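PDB 5DWA: type-2 restriction enzyme AgeI from Thalassobius gelatinovorus, which recognises the double-stranded DNA sequence 5'-ACCGGT-3' and cleaves it after the first base, leaving 5'-phosphate ends. Local coordinates for residues Trp67-Tyr72 with Gly207-Arg212; Leu5-Gly10 with Leu71-Ile76; Asp30-Leu35 with Arg44-Gln49. One frame throughout, in Å; residues are numbered along the deposited sequence.

Helix 63-78 ties the three contacts together. Interaction 1 and interaction 2 use successive turns of it and share Leu71 and Tyr72, while interaction 3 pairs the two helices before it and meets it where Phe32 packs against Leu71 and Ile74. Interaction 1 is buried and largely polar, a histidine ring joined through water to the backbone N of an asparagine. Interaction 2 lies farther out and is partly open, with an arginine between two aromatic rings. Interaction 3, also partly buried, is mostly apolar helix packing. Leu209 of interaction 1 bridges to Leu5, Phe7 and Arg73 of interaction 2. Bound DNA comes close to all three, chain C for interactions 1 and 2 and chain D for interaction 3.

Interaction 1: Trp67-Tyr72 with Gly207-Arg212; sequences WHHVLY and GDLVNR. With nucleotides of chain C.
Asn211 ND2, 4.3 Å from His68 CB, is gripped by two oxygens from the start of the same helix, Ser64 OG and Asp65 OD1, and with the amide's OD1 accepting from Lys200 N the rotation of the group is fixed. Next to it, His69 reaches across to the 207-212 loop. Its CG stands anti to the carbonyl carbon (chi1 -70°), which brings the CE1-NE2 edge of the ring to Leu209 O, in the ring plane; CE1 is 3.1 Å from that oxygen. Also in the ring plane, a water stands 2.9 Å from His69 NE2 and accepts from Asn211 N at 3.0 Å, a second link between helix and loop beside the Asn211 amide. The imidazole and the Asn211 amide stand nearly perpendicular, 83° apart.

The loop is also braced from within. Asp208 OD1 takes Val210 N from above the carboxylate plane, an Asx turn, and Arg212 holds both carboxylate oxygens end-on, with NH2 lying 2.9 Å from Asp208 OD2. On the helix, a wider pi-type turn runs from Trp67 to Leu71. One turn past His68, Tyr72 OH donates to OP1 of DG8 of chain C over 2.6 Å. The contact thus joins this DNA-gripping helix to a loop that follows strand 191-196 in the central mixed sheet of the PD-(D/E)XK nuclease. Around it, His69 and Leu209 lean on strand 2-8, whereas Trp67 and Leu71 face the other way onto helix 43-57, and Val70 packs on helix 22-36.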
loop_
_atom_site.group_PDB
_atom_site.type_symbol
_atom_site.label_atom_id
_atom_site.label_comp_id
_atom_site.label_asym_id
_atom_site.label_seq_id
_atom_site.Cartn_x
_atom_site.Cartn_y
_atom_site.Cartn_z
ATOM N N TRP A 67 -10.877 11.545 13.986
ATOM C CA TRP A 67 -10.847 11.002 12.636
ATOM C C TRP A 67 -11.227 9.527 12.630
ATOM O O TRP A 67 -12.063 9.090 11.840
ATOM C CB TRP A 67 -9.457 11.186 12.035
ATOM C CG TRP A 67 -9.324 10.850 10.593
ATOM C CD1 TRP A 67 -9.110 9.621 10.040
ATOM C CD2 TRP A 67 -9.357 11.781 9.511
ATOM N NE1 TRP A 67 -9.013 9.730 8.666
ATOM C CE2 TRP A 67 -9.162 11.048 8.322
ATOM C CE3 TRP A 67 -9.523 13.171 9.437
ATOM C CZ2 TRP A 67 -9.139 11.669 7.061
ATOM C CZ3 TRP A 67 -9.485 13.783 8.191
ATOM C CH2 TRP A 67 -9.291 13.030 7.017
ATOM N N HIS A 68 -10.592 8.763 13.517
ATOM C CA HIS A 68 -10.674 7.312 13.478
ATOM C C HIS A 68 -11.906 6.746 14.166
ATOM O O HIS A 68 -12.500 5.796 13.660
ATOM C CB HIS A 68 -9.414 6.704 14.106
ATOM C CG HIS A 68 -9.391 5.209 14.098
ATOM N ND1 HIS A 68 -9.520 4.468 12.944
ATOM C CD2 HIS A 68 -9.257 4.317 15.108
ATOM C CE1 HIS A 68 -9.468 3.182 13.243
ATOM N NE2 HIS A 68 -9.309 3.064 14.549
ATOM N N HIS A 69 -12.275 7.302 15.319
ATOM C CA HIS A 69 -13.389 6.748 16.090
ATOM C C HIS A 69 -14.715 7.430 15.779
ATOM O O HIS A 69 -15.770 6.879 16.091
ATOM C CB HIS A 69 -13.129 6.836 17.607
ATOM C CG HIS A 69 -12.054 5.917 18.098
ATOM N ND1 HIS A 69 -11.935 4.613 17.675
ATOM C CD2 HIS A 69 -11.059 6.113 18.996
ATOM C CE1 HIS A 69 -10.908 4.045 18.278
ATOM N NE2 HIS A 69 -10.359 4.934 19.088
ATOM N N VAL A 70 -14.677 8.621 15.176
ATOM C CA VAL A 70 -15.921 9.337 14.877
ATOM C C VAL A 70 -16.196 9.395 13.378
ATOM O O VAL A 70 -17.124 8.754 12.897
ATOM C CB VAL A 70 -15.913 10.773 15.451
ATOM C CG1 VAL A 70 -17.229 11.498 15.124
ATOM C CG2 VAL A 70 -15.673 10.732 16.948
ATOM N N LEU A 71 -15.378 10.134 12.629
ATOM C CA LEU A 71 -15.629 10.323 11.199
ATOM C C LEU A 71 -15.596 9.009 10.411
ATOM O O LEU A 71 -16.504 8.723 9.642
ATOM C CB LEU A 71 -14.624 11.323 10.599
ATOM C CG LEU A 71 -14.644 12.750 11.164
ATOM C CD1 LEU A 71 -13.699 13.674 10.388
ATOM C CD2 LEU A 71 -16.068 13.322 11.180
ATOM N N TYR A 72 -14.555 8.206 10.626
ATOM C CA TYR A 72 -14.462 6.885 10.003
ATOM C C TYR A 72 -15.689 6.032 10.251
ATOM O O TYR A 72 -16.263 5.454 9.331
ATOM C CB TYR A 72 -13.230 6.179 10.551
ATOM C CG TYR A 72 -12.999 4.738 10.156
ATOM C CD1 TYR A 72 -12.997 4.332 8.824
ATOM C CD2 TYR A 72 -12.667 3.800 11.125
ATOM C CE1 TYR A 72 -12.727 3.014 8.478
ATOM C CE2 TYR A 72 -12.403 2.498 10.791
ATOM C CZ TYR A 72 -12.415 2.108 9.478
ATOM O OH TYR A 72 -12.119 0.798 9.180
ATOM N N GLY A 207 -7.069 -6.332 19.758
ATOM C CA GLY A 207 -6.601 -5.326 20.691
ATOM C C GLY A 207 -7.740 -4.642 21.413
ATOM O O GLY A 207 -8.865 -5.155 21.446
ATOM N N ASP A 208 -7.451 -3.477 21.990
ATOM C CA ASP A 208 -8.401 -2.777 22.848
ATOM C C ASP A 208 -8.932 -1.469 22.261
ATOM O O ASP A 208 -9.465 -0.634 22.991
ATOM C CB ASP A 208 -7.758 -2.505 24.216
ATOM C CG ASP A 208 -6.581 -1.534 24.143
ATOM O OD1 ASP A 208 -6.226 -1.074 23.034
ATOM O OD2 ASP A 208 -6.006 -1.240 25.212
ATOM N N LEU A 209 -8.758 -1.296 20.950
ATOM C CA LEU A 209 -9.263 -0.132 20.201
ATOM C C LEU A 209 -8.641 1.215 20.569
ATOM O O LEU A 209 -9.013 2.235 20.000
ATOM C CB LEU A 209 -10.785 -0.007 20.343
ATOM C CG LEU A 209 -11.647 -0.834 19.388
ATOM C CD1 LEU A 209 -13.083 -0.891 19.899
ATOM C CD2 LEU A 209 -11.608 -0.271 17.969
ATOM N N VAL A 210 -7.700 1.232 21.503
ATOM C CA VAL A 210 -7.042 2.482 21.845
ATOM C C VAL A 210 -6.091 2.866 20.711
ATOM O O VAL A 210 -5.256 2.077 20.283
ATOM C CB VAL A 210 -6.291 2.384 23.186
ATOM C CG1 VAL A 210 -5.641 3.711 23.535
ATOM C CG2 VAL A 210 -7.269 1.976 24.291
ATOM N N ASN A 211 -6.235 4.093 20.232
ATOM C CA ASN A 211 -5.532 4.560 19.048
ATOM C C ASN A 211 -4.125 5.071 19.371
ATOM O O ASN A 211 -3.894 6.278 19.488
ATOM C CB ASN A 211 -6.406 5.626 18.393
ATOM C CG ASN A 211 -5.766 6.280 17.189
ATOM O OD1 ASN A 211 -4.915 5.699 16.519
ATOM N ND2 ASN A 211 -6.196 7.498 16.904
ATOM N N ARG A 212 -3.193 4.133 19.508
ATOM C CA ARG A 212 -1.857 4.448 19.986
ATOM C C ARG A 212 -0.900 4.837 18.865
ATOM O O ARG A 212 0.208 5.290 19.127
ATOM C CB ARG A 212 -1.283 3.260 20.767
ATOM C CG ARG A 212 -2.107 2.919 21.988
ATOM C CD ARG A 212 -1.440 1.864 22.845
ATOM N NE ARG A 212 -2.215 1.655 24.063
ATOM C CZ ARG A 212 -3.246 0.821 24.155
ATOM N NH1 ARG A 212 -3.610 0.091 23.109
ATOM N NH2 ARG A 212 -3.912 0.706 25.297
ATOM P P DG C 8 -9.479 -1.098 11.102
ATOM O OP1 DG C 8 -10.734 -0.307 11.101
ATOM O OP2 DG C 8 -8.447 -0.807 12.124
ATOM O "O5'" DG C 8 -9.897 -2.623 11.173
ATOM C "C5'" DG C 8 -10.833 -3.109 10.214
ATOM C "C4'" DG C 8 -10.488 -4.520 9.783
ATOM O "O4'" DG C 8 -9.252 -4.525 9.018
ATOM C "C3'" DG C 8 -10.292 -5.500 10.915
ATOM O "O3'" DG C 8 -10.879 -6.723 10.517
ATOM C "C2'" DG C 8 -8.754 -5.579 11.061
ATOM C "C1'" DG C 8 -8.283 -5.377 9.636
ATOM N N9 DG C 8 -7.003 -4.693 9.497
ATOM C C8 DG C 8 -6.578 -3.573 10.170
ATOM N N7 DG C 8 -5.400 -3.142 9.769
ATOM C C5 DG C 8 -5.065 -4.005 8.736
ATOM C C6 DG C 8 -3.916 -4.040 7.921
ATOM O O6 DG C 8 -2.961 -3.262 7.929
ATOM N N1 DG C 8 -3.955 -5.088 7.005
ATOM C C2 DG C 8 -4.983 -5.996 6.888
ATOM N N2 DG C 8 -4.855 -6.949 5.934
ATOM N N3 DG C 8 -6.063 -5.972 7.653
ATOM C C4 DG C 8 -6.033 -4.960 8.553
ATOM P P DG C 7 -7.211 4.113 7.658
ATOM O OP1 DG C 7 -8.344 4.943 8.120
ATOM O OP2 DG C 7 -5.855 4.360 8.170
ATOM O "O5'" DG C 7 -7.549 2.593 8.008
ATOM C "C5'" DG C 7 -8.730 1.987 7.539
ATOM C "C4'" DG C 7 -8.682 0.497 7.841
ATOM O "O4'" DG C 7 -7.777 -0.158 6.918
ATOM C "C3'" DG C 7 -8.162 0.150 9.228
ATOM O "O3'" DG C 7 -8.799 -1.019 9.656
ATOM C "C2'" DG C 7 -6.668 -0.093 8.979
ATOM C "C1'" DG C 7 -6.705 -0.781 7.628
ATOM N N9 DG C 7 -5.521 -0.569 6.820
ATOM C C8 DG C 7 -4.479 0.297 7.064
ATOM N N7 DG C 7 -3.596 0.314 6.105
ATOM C C5 DG C 7 -4.103 -0.563 5.158
ATOM C C6 DG C 7 -3.588 -0.949 3.900
ATOM O O6 DG C 7 -2.551 -0.563 3.344
ATOM N N1 DG C 7 -4.416 -1.858 3.260
ATOM C C2 DG C 7 -5.596 -2.341 3.768
ATOM N N2 DG C 7 -6.260 -3.208 3.001
ATOM N N3 DG C 7 -6.086 -1.993 4.945
ATOM C C4 DG C 7 -5.292 -1.103 5.581
HETATM O O HOH W 1 -8.503 5.705 21.224
#

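Interaction 2: Leu5-Gly10 with Leu71-Ile76; sequences LDFGRG and LYRIYI. With nucleotides of chain C.
Phe7 lays its CE2 corner over one face of the Arg73 guanidinium, 3.7 Å from NH1, with ring and guanidinium planes 23° apart. The opposite face is covered from within the helix by Tyr72 CE2, so the flat cation sits between two aromatic rings. Leu5 completes the tight part: its CD1 lies 4.1 Å from Arg73 NE, and the two side chains cross at about a right angle. Arg73 gets there by folding back, with chi1 at -68° and chi2 at -61°, after which its chain runs straight to the guanidinium.

The other side is looser. A water bridges the two segments, giving a hydrogen to Asp6 O and accepting from Arg73 NH1, at 3.0 Å from each. Phe7 and Arg73 were each modelled in two conformers, so the pairing described is one of the states present. Phe7 itself sits in an Asx turn, Gly8 N lying 2.8 Å from Asp6 OD1, and the chain then reaches Arg9, whose side chain is not modelled past CB.

The contact thus joins the N-terminal beta-hairpin to helix 63-78 with no direct hydrogen bond between them. Arg73 NE is buried with no partner, while NH2 is 4.3 Å from OP1 of DG8 of chain C; the charge is therefore likely to act on the DNA backbone through longer-range attraction.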
loop_
_atom_site.group_PDB
_atom_site.type_symbol
_atom_site.label_atom_id
_atom_site.label_comp_id
_atom_site.label_asym_id
_atom_site.label_seq_id
_atom_site.Cartn_x
_atom_site.Cartn_y
_atom_site.Cartn_z
ATOM N N LEU A 5 -19.505 1.152 19.518
ATOM C CA LEU A 5 -19.191 0.900 18.119
ATOM C C LEU A 5 -19.876 -0.353 17.612
ATOM O O LEU A 5 -19.701 -1.434 18.169
ATOM C CB LEU A 5 -17.680 0.782 17.923
ATOM C CG LEU A 5 -16.850 1.948 18.466
ATOM C CD1 LEU A 5 -15.379 1.743 18.144
ATOM C CD2 LEU A 5 -17.362 3.283 17.941
ATOM N N ASP A 6 -20.653 -0.196 16.548
ATOM C CA ASP A 6 -21.334 -1.322 15.928
ATOM C C ASP A 6 -20.387 -2.038 14.979
ATOM O O ASP A 6 -20.048 -1.517 13.916
ATOM C CB ASP A 6 -22.582 -0.850 15.182
ATOM C CG ASP A 6 -23.614 -1.951 15.006
ATOM O OD1 ASP A 6 -23.229 -3.134 14.883
ATOM O OD2 ASP A 6 -24.820 -1.625 14.994
ATOM N N PHE A 7 -19.957 -3.234 15.367
ATOM C CA PHE A 7 -19.110 -4.050 14.506
ATOM C C PHE A 7 -19.969 -4.983 13.656
ATOM O O PHE A 7 -19.449 -5.857 12.966
ATOM C CB PHE A 7 -18.097 -4.858 15.334
ATOM C CG PHE A 7 -16.865 -4.080 15.726
ATOM C CD1 PHE A 7 -15.698 -4.739 16.092
ATOM C CD2 PHE A 7 -16.872 -2.694 15.729
ATOM C CE1 PHE A 7 -14.568 -4.030 16.447
ATOM C CE2 PHE A 7 -15.740 -1.980 16.085
ATOM C CZ PHE A 7 -14.589 -2.651 16.443
ATOM N N GLY A 8 -21.283 -4.786 13.707
ATOM C CA GLY A 8 -22.212 -5.590 12.938
ATOM C C GLY A 8 -22.541 -6.918 13.590
ATOM O O GLY A 8 -21.841 -7.361 14.498
ATOM N N ARG A 9 -23.620 -7.542 13.124
ATOM C CA ARG A 9 -24.004 -8.888 13.546
ATOM C C ARG A 9 -24.161 -9.021 15.058
ATOM O O ARG A 9 -23.777 -10.036 15.640
ATOM C CB ARG A 9 -22.979 -9.913 13.044
ATOM N N GLY A 10 -24.724 -7.997 15.690
ATOM C CA GLY A 10 -24.959 -8.031 17.120
ATOM C C GLY A 10 -23.689 -7.878 17.937
ATOM O O GLY A 10 -23.721 -8.021 19.161
ATOM N N LEU A 71 -15.378 10.134 12.629
ATOM C CA LEU A 71 -15.629 10.323 11.199
ATOM C C LEU A 71 -15.596 9.009 10.411
ATOM O O LEU A 71 -16.504 8.723 9.642
ATOM C CB LEU A 71 -14.624 11.323 10.599
ATOM C CG LEU A 71 -14.644 12.750 11.164
ATOM C CD1 LEU A 71 -13.699 13.674 10.388
ATOM C CD2 LEU A 71 -16.068 13.322 11.180
ATOM N N TYR A 72 -14.555 8.206 10.626
ATOM C CA TYR A 72 -14.462 6.885 10.003
ATOM C C TYR A 72 -15.689 6.032 10.251
ATOM O O TYR A 72 -16.263 5.454 9.331
ATOM C CB TYR A 72 -13.230 6.179 10.551
ATOM C CG TYR A 72 -12.999 4.738 10.156
ATOM C CD1 TYR A 72 -12.997 4.332 8.824
ATOM C CD2 TYR A 72 -12.667 3.800 11.125
ATOM C CE1 TYR A 72 -12.727 3.014 8.478
ATOM C CE2 TYR A 72 -12.403 2.498 10.791
ATOM C CZ TYR A 72 -12.415 2.108 9.478
ATOM O OH TYR A 72 -12.119 0.798 9.180
ATOM N N ARG A 73 -16.077 5.954 11.517
ATOM C CA ARG A 73 -17.175 5.088 11.920
ATOM C C ARG A 73 -18.502 5.548 11.348
ATOM O O ARG A 73 -19.293 4.741 10.857
ATOM C CB ARG A 73 -17.265 5.023 13.442
ATOM C CG ARG A 73 -16.104 4.306 14.080
ATOM C CD ARG A 73 -16.005 2.866 13.615
ATOM N NE ARG A 73 -14.791 2.249 14.133
ATOM C CZ ARG A 73 -14.413 0.999 13.890
ATOM N NH1 ARG A 73 -15.153 0.209 13.125
ATOM N NH2 ARG A 73 -13.286 0.545 14.406
ATOM N N ILE A 74 -18.748 6.848 11.424
ATOM C CA ILE A 74 -19.973 7.408 10.886
ATOM C C ILE A 74 -20.022 7.212 9.369
ATOM O O ILE A 74 -21.053 6.836 8.817
ATOM C CB ILE A 74 -20.112 8.904 11.241
ATOM C CG1 ILE A 74 -20.328 9.061 12.750
ATOM C CG2 ILE A 74 -21.262 9.526 10.485
ATOM C CD1 ILE A 74 -20.411 10.497 13.227
ATOM N N TYR A 75 -18.900 7.463 8.697
ATOM C CA TYR A 75 -18.831 7.287 7.254
ATOM C C TYR A 75 -19.152 5.842 6.864
ATOM O O TYR A 75 -19.977 5.594 5.981
ATOM C CB TYR A 75 -17.447 7.699 6.741
ATOM C CG TYR A 75 -17.346 7.757 5.238
ATOM C CD1 TYR A 75 -17.569 8.951 4.563
ATOM C CD2 TYR A 75 -17.019 6.629 4.490
ATOM C CE1 TYR A 75 -17.486 9.026 3.191
ATOM C CE2 TYR A 75 -16.920 6.692 3.104
ATOM C CZ TYR A 75 -17.156 7.900 2.462
ATOM O OH TYR A 75 -17.076 8.008 1.093
ATOM N N ILE A 76 -18.506 4.891 7.529
ATOM C CA ILE A 76 -18.750 3.475 7.270
ATOM C C ILE A 76 -20.220 3.081 7.486
ATOM O O ILE A 76 -20.765 2.277 6.726
ATOM C CB ILE A 76 -17.829 2.596 8.159
ATOM C CG1 ILE A 76 -16.365 2.784 7.754
ATOM C CG2 ILE A 76 -18.229 1.123 8.081
ATOM C CD1 ILE A 76 -16.084 2.462 6.309
ATOM P P DG C 8 -9.479 -1.098 11.102
ATOM O OP1 DG C 8 -10.734 -0.307 11.101
ATOM O OP2 DG C 8 -8.447 -0.807 12.124
ATOM O "O5'" DG C 8 -9.897 -2.623 11.173
ATOM C "C5'" DG C 8 -10.833 -3.109 10.214
ATOM C "C4'" DG C 8 -10.488 -4.520 9.783
ATOM O "O4'" DG C 8 -9.252 -4.525 9.018
ATOM C "C3'" DG C 8 -10.292 -5.500 10.915
ATOM O "O3'" DG C 8 -10.879 -6.723 10.517
ATOM C "C2'" DG C 8 -8.754 -5.579 11.061
ATOM C "C1'" DG C 8 -8.283 -5.377 9.636
ATOM N N9 DG C 8 -7.003 -4.693 9.497
ATOM C C8 DG C 8 -6.578 -3.573 10.170
ATOM N N7 DG C 8 -5.400 -3.142 9.769
ATOM C C5 DG C 8 -5.065 -4.005 8.736
ATOM C C6 DG C 8 -3.916 -4.040 7.921
ATOM O O6 DG C 8 -2.961 -3.262 7.929
ATOM N N1 DG C 8 -3.955 -5.088 7.005
ATOM C C2 DG C 8 -4.983 -5.996 6.888
ATOM N N2 DG C 8 -4.855 -6.949 5.934
ATOM N N3 DG C 8 -6.063 -5.972 7.653
ATOM C C4 DG C 8 -6.033 -4.960 8.553
ATOM P P DG C 7 -7.211 4.113 7.658
ATOM O OP1 DG C 7 -8.344 4.943 8.120
ATOM O OP2 DG C 7 -5.855 4.360 8.170
ATOM O "O5'" DG C 7 -7.549 2.593 8.008
ATOM C "C5'" DG C 7 -8.730 1.987 7.539
ATOM C "C4'" DG C 7 -8.682 0.497 7.841
ATOM O "O4'" DG C 7 -7.777 -0.158 6.918
ATOM C "C3'" DG C 7 -8.162 0.150 9.228
ATOM O "O3'" DG C 7 -8.799 -1.019 9.656
ATOM C "C2'" DG C 7 -6.668 -0.093 8.979
ATOM C "C1'" DG C 7 -6.705 -0.781 7.628
ATOM N N9 DG C 7 -5.521 -0.569 6.820
ATOM C C8 DG C 7 -4.479 0.297 7.064
ATOM N N7 DG C 7 -3.596 0.314 6.105
ATOM C C5 DG C 7 -4.103 -0.563 5.158
ATOM C C6 DG C 7 -3.588 -0.949 3.900
ATOM O O6 DG C 7 -2.551 -0.563 3.344
ATOM N N1 DG C 7 -4.416 -1.858 3.260
ATOM C C2 DG C 7 -5.596 -2.341 3.768
ATOM N N2 DG C 7 -6.260 -3.208 3.001
ATOM N N3 DG C 7 -6.086 -1.993 4.945
ATOM C C4 DG C 7 -5.292 -1.103 5.581
HETATM O O HOH W 2 -17.996 0.013 12.327
#

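Interaction 3: Asp30-Leu35 with Arg44-Gln49; sequences DYFVPL and RDAIGQ. With nucleotides of chain D.
Phe32 carries CG anti to its own backbone nitrogen (chi1 -179°), and this swings the ring across to Ala46 and Ile47, while Leu35, with CG anti to the carbonyl carbon (chi1 -57°), sets its CB against the same alanine. They pack the interface of an antiparallel helical hairpin, in which the short axes of 30-35 and 44-49 run 9.5 Å apart at 174°.

The closest approach is at Ala46, whose CB lies 3.7 Å from Leu35 CB; its small side chain lets the backbones come near. Phe32 enters obliquely, CE1 3.9 Å from Ile47 CA and CZ 4.0 Å from Ile47 CG1. Beyond the hairpin its ring also touches Leu71 and Ile74 of helix 63-78, so it packs against both neighbouring helices. Replacing Phe32 with an alanine would probably open a gap between these helices, taking away the ring that packs on Ile47 CG1.

Tyr31 OH rests 3.8 Å from Gln49 CB, and Gln49 turns its amide away to Glu102. Helix 22-36 kinks at Pro34. On the far side of the hairpin, Arg44 pairs with Glu94 and brings NH1 to 3.4 Å from O3' of DG11 of chain D.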
loop_
_atom_site.group_PDB
_atom_site.type_symbol
_atom_site.label_atom_id
_atom_site.label_comp_id
_atom_site.label_asym_id
_atom_site.label_seq_id
_atom_site.Cartn_x
_atom_site.Cartn_y
_atom_site.Cartn_z
ATOM N N ASP A 30 -24.423 15.634 13.271
ATOM C CA ASP A 30 -25.435 16.414 12.562
ATOM C C ASP A 30 -24.868 17.197 11.380
ATOM O O ASP A 30 -25.565 17.428 10.390
ATOM C CB ASP A 30 -26.137 17.387 13.516
ATOM C CG ASP A 30 -27.067 16.684 14.496
ATOM O OD1 ASP A 30 -27.357 15.486 14.293
ATOM O OD2 ASP A 30 -27.513 17.340 15.462
ATOM N N TYR A 31 -23.612 17.616 11.490
ATOM C CA TYR A 31 -22.952 18.320 10.393
ATOM C C TYR A 31 -22.498 17.344 9.309
ATOM O O TYR A 31 -22.685 17.579 8.121
ATOM C CB TYR A 31 -21.758 19.122 10.911
ATOM C CG TYR A 31 -20.967 19.810 9.824
ATOM C CD1 TYR A 31 -21.527 20.842 9.085
ATOM C CD2 TYR A 31 -19.662 19.435 9.540
ATOM C CE1 TYR A 31 -20.806 21.485 8.086
ATOM C CE2 TYR A 31 -18.935 20.069 8.544
ATOM C CZ TYR A 31 -19.515 21.091 7.822
ATOM O OH TYR A 31 -18.795 21.724 6.837
ATOM N N PHE A 32 -21.930 16.227 9.745
ATOM C CA PHE A 32 -21.238 15.309 8.840
ATOM C C PHE A 32 -22.162 14.324 8.118
ATOM O O PHE A 32 -22.021 14.117 6.918
ATOM C CB PHE A 32 -20.167 14.556 9.633
ATOM C CG PHE A 32 -19.353 13.576 8.825
ATOM C CD1 PHE A 32 -18.789 13.934 7.610
ATOM C CD2 PHE A 32 -19.114 12.300 9.323
ATOM C CE1 PHE A 32 -18.017 13.029 6.893
ATOM C CE2 PHE A 32 -18.344 11.392 8.616
ATOM C CZ PHE A 32 -17.800 11.747 7.403
ATOM N N VAL A 33 -23.106 13.723 8.840
ATOM C CA VAL A 33 -23.977 12.716 8.237
ATOM C C VAL A 33 -24.636 13.191 6.934
ATOM O O VAL A 33 -24.580 12.476 5.934
ATOM C CB VAL A 33 -25.071 12.242 9.223
ATOM C CG1 VAL A 33 -26.137 11.436 8.492
ATOM C CG2 VAL A 33 -24.450 11.413 10.343
ATOM N N PRO A 34 -25.231 14.402 6.920
ATOM C CA PRO A 34 -25.880 14.799 5.664
ATOM C C PRO A 34 -24.909 15.041 4.510
ATOM O O PRO A 34 -25.350 15.183 3.372
ATOM C CB PRO A 34 -26.597 16.108 6.031
ATOM C CG PRO A 34 -26.681 16.120 7.506
ATOM C CD PRO A 34 -25.446 15.408 7.976
ATOM N N LEU A 35 -23.610 15.081 4.798
ATOM C CA LEU A 35 -22.613 15.338 3.766
ATOM C C LEU A 35 -22.125 14.052 3.107
ATOM O O LEU A 35 -21.584 14.089 2.000
ATOM C CB LEU A 35 -21.413 16.088 4.352
ATOM C CG LEU A 35 -21.689 17.420 5.048
ATOM C CD1 LEU A 35 -20.375 18.045 5.518
ATOM C CD2 LEU A 35 -22.436 18.369 4.119
ATOM N N ARG A 44 -14.050 13.723 -0.135
ATOM C CA ARG A 44 -12.816 14.277 0.411
ATOM C C ARG A 44 -13.115 15.635 1.044
ATOM O O ARG A 44 -12.525 16.002 2.060
ATOM C CB ARG A 44 -11.710 14.396 -0.655
ATOM C CG ARG A 44 -11.930 15.451 -1.729
ATOM C CD ARG A 44 -10.747 15.480 -2.667
ATOM N NE ARG A 44 -10.823 16.582 -3.626
ATOM C CZ ARG A 44 -10.353 16.510 -4.865
ATOM N NH1 ARG A 44 -9.798 15.388 -5.301
ATOM N NH2 ARG A 44 -10.457 17.555 -5.677
ATOM N N ASP A 45 -14.075 16.348 0.465
ATOM C CA ASP A 45 -14.509 17.630 1.015
ATOM C C ASP A 45 -15.418 17.468 2.230
ATOM O O ASP A 45 -15.289 18.198 3.218
ATOM C CB ASP A 45 -15.217 18.456 -0.065
ATOM C CG ASP A 45 -14.269 18.942 -1.124
ATOM O OD1 ASP A 45 -13.126 19.300 -0.769
ATOM O OD2 ASP A 45 -14.659 18.964 -2.309
ATOM N N ALA A 46 -16.330 16.501 2.172
ATOM C CA ALA A 46 -17.175 16.190 3.317
ATOM C C ALA A 46 -16.344 15.818 4.549
ATOM O O ALA A 46 -16.532 16.370 5.628
ATOM C CB ALA A 46 -18.136 15.067 2.964
ATOM N N ILE A 47 -15.423 14.875 4.387
ATOM C CA ILE A 47 -14.618 14.412 5.508
ATOM C C ILE A 47 -13.639 15.492 5.960
ATOM O O ILE A 47 -13.478 15.740 7.156
ATOM C CB ILE A 47 -13.859 13.128 5.132
ATOM C CG1 ILE A 47 -14.832 12.006 4.764
ATOM C CG2 ILE A 47 -12.936 12.674 6.265
ATOM C CD1 ILE A 47 -14.175 10.917 3.943
ATOM N N GLY A 48 -13.008 16.153 4.990
ATOM C CA GLY A 48 -12.036 17.190 5.282
ATOM C C GLY A 48 -12.647 18.326 6.072
ATOM O O GLY A 48 -12.108 18.735 7.109
ATOM N N GLN A 49 -13.780 18.831 5.595
ATOM C CA GLN A 49 -14.439 19.943 6.274
ATOM C C GLN A 49 -15.025 19.496 7.608
ATOM O O GLN A 49 -14.961 20.233 8.589
ATOM C CB GLN A 49 -15.524 20.572 5.386
ATOM C CG GLN A 49 -14.994 21.265 4.125
ATOM C CD GLN A 49 -13.904 22.305 4.402
ATOM O OE1 GLN A 49 -13.900 22.967 5.441
ATOM N NE2 GLN A 49 -12.972 22.443 3.464
ATOM P P DG D 11 -15.142 11.773 -6.208
ATOM O OP1 DG D 11 -15.130 11.544 -4.743
ATOM O OP2 DG D 11 -16.408 12.246 -6.846
ATOM O "O5'" DG D 11 -14.013 12.811 -6.596
ATOM C "C5'" DG D 11 -12.694 12.667 -6.103
ATOM C "C4'" DG D 11 -11.691 12.916 -7.210
ATOM O "O4'" DG D 11 -11.634 11.750 -8.072
ATOM C "C3'" DG D 11 -12.017 14.097 -8.125
ATOM O "O3'" DG D 11 -10.813 14.749 -8.521
ATOM C "C2'" DG D 11 -12.706 13.427 -9.313
ATOM C "C1'" DG D 11 -11.930 12.125 -9.410
ATOM N N9 DG D 11 -12.680 11.030 -10.022
ATOM C C8 DG D 11 -14.044 10.852 -10.027
ATOM N N7 DG D 11 -14.420 9.759 -10.637
ATOM C C5 DG D 11 -13.230 9.176 -11.053
ATOM C C6 DG D 11 -12.996 7.970 -11.764
ATOM O O6 DG D 11 -13.823 7.148 -12.183
ATOM N N1 DG D 11 -11.644 7.754 -11.978
ATOM C C2 DG D 11 -10.640 8.586 -11.560
ATOM N N2 DG D 11 -9.402 8.211 -11.870
ATOM N N3 DG D 11 -10.838 9.717 -10.895
ATOM C C4 DG D 11 -12.153 9.947 -10.678
#